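Local structure of glycoside hydrolase family protein (Novosphingobium sp. PP1Y, 6Q2F) at residues W992-Q997 with G1027-S1032. The protein is an alpha-L-rhamnosidase, a glycoside hydrolase that probably removes terminal alpha-L-rhamnose from its glycosidic substrates. Residues are numbered along the deposited sequence; the frame is centred on the assembly and turned at random.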
loop_
_atom_site.group_PDB
_atom_site.type_symbol
_atom_site.label_atom_id
_atom_site.label_comp_id
_atom_site.label_asym_id
_atom_site.label_seq_id
_atom_site.Cartn_x
_atom_site.Cartn_y
_atom_site.Cartn_z
ATOM N N TRP A 992 -39.724 21.771 -20.292
ATOM C CA TRP A 992 -39.637 20.482 -19.625
ATOM C C TRP A 992 -40.394 20.529 -18.310
ATOM O O TRP A 992 -40.376 21.546 -17.612
ATOM C CB TRP A 992 -38.186 20.083 -19.348
ATOM C CG TRP A 992 -37.344 19.825 -20.534
ATOM C CD1 TRP A 992 -36.871 20.738 -21.427
ATOM C CD2 TRP A 992 -36.822 18.557 -20.942
ATOM N NE1 TRP A 992 -36.102 20.113 -22.384
ATOM C CE2 TRP A 992 -36.053 18.774 -22.102
ATOM C CE3 TRP A 992 -36.942 17.257 -20.446
ATOM C CZ2 TRP A 992 -35.401 17.744 -22.762
ATOM C CZ3 TRP A 992 -36.303 16.242 -21.105
ATOM C CH2 TRP A 992 -35.541 16.486 -22.255
ATOM N N GLN A 993 -41.045 19.417 -17.976
ATOM C CA GLN A 993 -41.557 19.209 -16.631
ATOM C C GLN A 993 -40.443 18.629 -15.780
ATOM O O GLN A 993 -39.709 17.738 -16.228
ATOM C CB GLN A 993 -42.751 18.253 -16.636
ATOM C CG GLN A 993 -43.802 18.580 -17.694
ATOM C CD GLN A 993 -44.122 20.055 -17.741
ATOM O OE1 GLN A 993 -44.423 20.667 -16.718
ATOM N NE2 GLN A 993 -44.038 20.642 -18.929
ATOM N N VAL A 994 -40.304 19.142 -14.562
ATOM C CA VAL A 994 -39.339 18.631 -13.602
ATOM C C VAL A 994 -40.064 18.304 -12.308
ATOM O O VAL A 994 -40.733 19.171 -11.740
ATOM C CB VAL A 994 -38.213 19.639 -13.333
ATOM C CG1 VAL A 994 -37.099 18.959 -12.541
ATOM C CG2 VAL A 994 -37.688 20.200 -14.636
ATOM N N ALA A 995 -39.901 17.071 -11.826
ATOM C CA ALA A 995 -40.453 16.667 -10.544
ATOM C C ALA A 995 -39.303 16.318 -9.618
ATOM O O ALA A 995 -38.358 15.647 -10.032
ATOM C CB ALA A 995 -41.419 15.479 -10.683
ATOM N N PHE A 996 -39.386 16.774 -8.374
ATOM C CA PHE A 996 -38.292 16.626 -7.431
ATOM C C PHE A 996 -38.610 15.579 -6.377
ATOM O O PHE A 996 -39.717 15.533 -5.835
ATOM C CB PHE A 996 -37.972 17.955 -6.764
ATOM C CG PHE A 996 -37.381 18.965 -7.694
ATOM C CD1 PHE A 996 -36.023 18.957 -7.956
ATOM C CD2 PHE A 996 -38.175 19.929 -8.298
ATOM C CE1 PHE A 996 -35.459 19.886 -8.805
ATOM C CE2 PHE A 996 -37.611 20.873 -9.169
ATOM C CZ PHE A 996 -36.251 20.845 -9.414
ATOM N N GLN A 997 -37.629 14.720 -6.118
ATOM C CA GLN A 997 -37.687 13.786 -5.002
ATOM C C GLN A 997 -38.189 14.462 -3.731
ATOM O O GLN A 997 -37.711 15.534 -3.347
ATOM C CB GLN A 997 -36.302 13.200 -4.759
ATOM C CG GLN A 997 -36.316 12.072 -3.795
ATOM C CD GLN A 997 -34.988 11.292 -3.810
ATOM O OE1 GLN A 997 -33.969 11.765 -4.314
ATOM N NE2 GLN A 997 -35.011 10.096 -3.249
ATOM N N GLY A 1027 -30.525 15.142 -4.848
ATOM C CA GLY A 1027 -31.413 14.001 -4.958
ATOM C C GLY A 1027 -31.666 13.679 -6.422
ATOM O O GLY A 1027 -30.814 13.918 -7.277
ATOM N N ILE A 1028 -32.852 13.141 -6.692
ATOM C CA ILE A 1028 -33.234 12.740 -8.044
ATOM C C ILE A 1028 -34.297 13.704 -8.549
ATOM O O ILE A 1028 -35.393 13.787 -7.982
ATOM C CB ILE A 1028 -33.735 11.289 -8.087
ATOM C CG1 ILE A 1028 -32.671 10.332 -7.522
ATOM C CG2 ILE A 1028 -34.074 10.893 -9.508
ATOM C CD1 ILE A 1028 -33.102 8.878 -7.535
ATOM N N ALA A 1029 -33.970 14.443 -9.604
ATOM C CA ALA A 1029 -34.938 15.278 -10.306
ATOM C C ALA A 1029 -35.370 14.556 -11.578
ATOM O O ALA A 1029 -34.522 14.106 -12.359
ATOM C CB ALA A 1029 -34.345 16.645 -10.637
ATOM N N THR A 1030 -36.682 14.442 -11.783
ATOM C CA THR A 1030 -37.237 13.695 -12.909
ATOM C C THR A 1030 -37.727 14.673 -13.976
ATOM O O THR A 1030 -38.702 15.406 -13.762
ATOM C CB THR A 1030 -38.367 12.779 -12.440
ATOM O OG1 THR A 1030 -37.841 11.807 -11.530
ATOM C CG2 THR A 1030 -39.002 12.058 -13.623
ATOM N N TYR A 1031 -37.046 14.686 -15.117
ATOM C CA TYR A 1031 -37.411 15.554 -16.225
ATOM C C TYR A 1031 -38.314 14.808 -17.197
ATOM O O TYR A 1031 -38.081 13.637 -17.509
ATOM C CB TYR A 1031 -36.172 16.053 -16.960
ATOM C CG TYR A 1031 -35.307 17.043 -16.212
ATOM C CD1 TYR A 1031 -34.500 16.639 -15.140
ATOM C CD2 TYR A 1031 -35.238 18.372 -16.616
ATOM C CE1 TYR A 1031 -33.685 17.547 -14.467
ATOM C CE2 TYR A 1031 -34.415 19.277 -15.956
ATOM C CZ TYR A 1031 -33.642 18.861 -14.884
ATOM O OH TYR A 1031 -32.825 19.750 -14.234
ATOM N N SER A 1032 -39.315 15.515 -17.709
ATOM C CA SER A 1032 -40.447 14.933 -18.419
ATOM C C SER A 1032 -40.744 15.786 -19.636
ATOM O O SER A 1032 -40.706 17.018 -19.553
ATOM C CB SER A 1032 -41.693 14.873 -17.521
ATOM O OG SER A 1032 -42.811 14.352 -18.212
HETATM O O HOH W 1 -37.709 12.529 -9.099
#
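Two neighbouring antiparallel strands of a beta-sandwich-like domain near the C-terminus meet here, Gln993 pairing with Ser1032 and Ala995 with Thr1030 as hydrogen-bonded pairs, Val994 with Tyr1031 and Phe996 with Ala1029 as non-hydrogen-bonded ones. The short axes run at 158°, and the ladder is straightest at Thr1030 N to Ala995 O (2.7 Å, 179° at the hydrogen). Val994, Phe996, Ala1029 and Tyr1031 share one face. There CG1 of Val994, anti to its own nitrogen (chi1 -169°), stands over the centre of the Tyr1031 ring, 4.1 Å from the centroid, in a CH-pi contact, while CG2 lies 3.6 Å from Tyr1031 CD2. The same CG1 also sits above the margin of the Phe996 ring, and Ala1029 CB reaches Phe996 CE1 at 3.9 Å. All four residues are buried, and Tyr1031 OH bonds to Leu1132 N of strand 1131-1140 in the domain's other sheet, which indicates that this face looks into the domain interior. The two sheets are consistent with the galactose-binding-like beta-sandwich of family 2 glycosyl hydrolases, to which 1027-1032 belongs by sequence; strands 1005-1008 and 1086-1095 flank the pair within its sheet. On the face of Ala995 and Thr1030, a water donates to Ile1028 O (2.9 Å) and bonds weakly to Ala995 O. Beyond the last bridge, Gln997 N donates to Ile1028 O, and the stretched-out Gln997 side chain, its CG anti to the backbone N, carries OE1 across to Ile1028 N (3.0 Å), which lies off the carboxamide plane. With an alanine here the carboxamide is gone, which would probably leave Ile1028 N without this acceptor and open a gap beside Gly1027, whose CA lies 3.5 Å from Gln997 OE1. Gly1027 N donates to Asn1096 OD1, just past the end of strand 1086-1095, and Ala1029 bonds through its backbone to Val1094 within it.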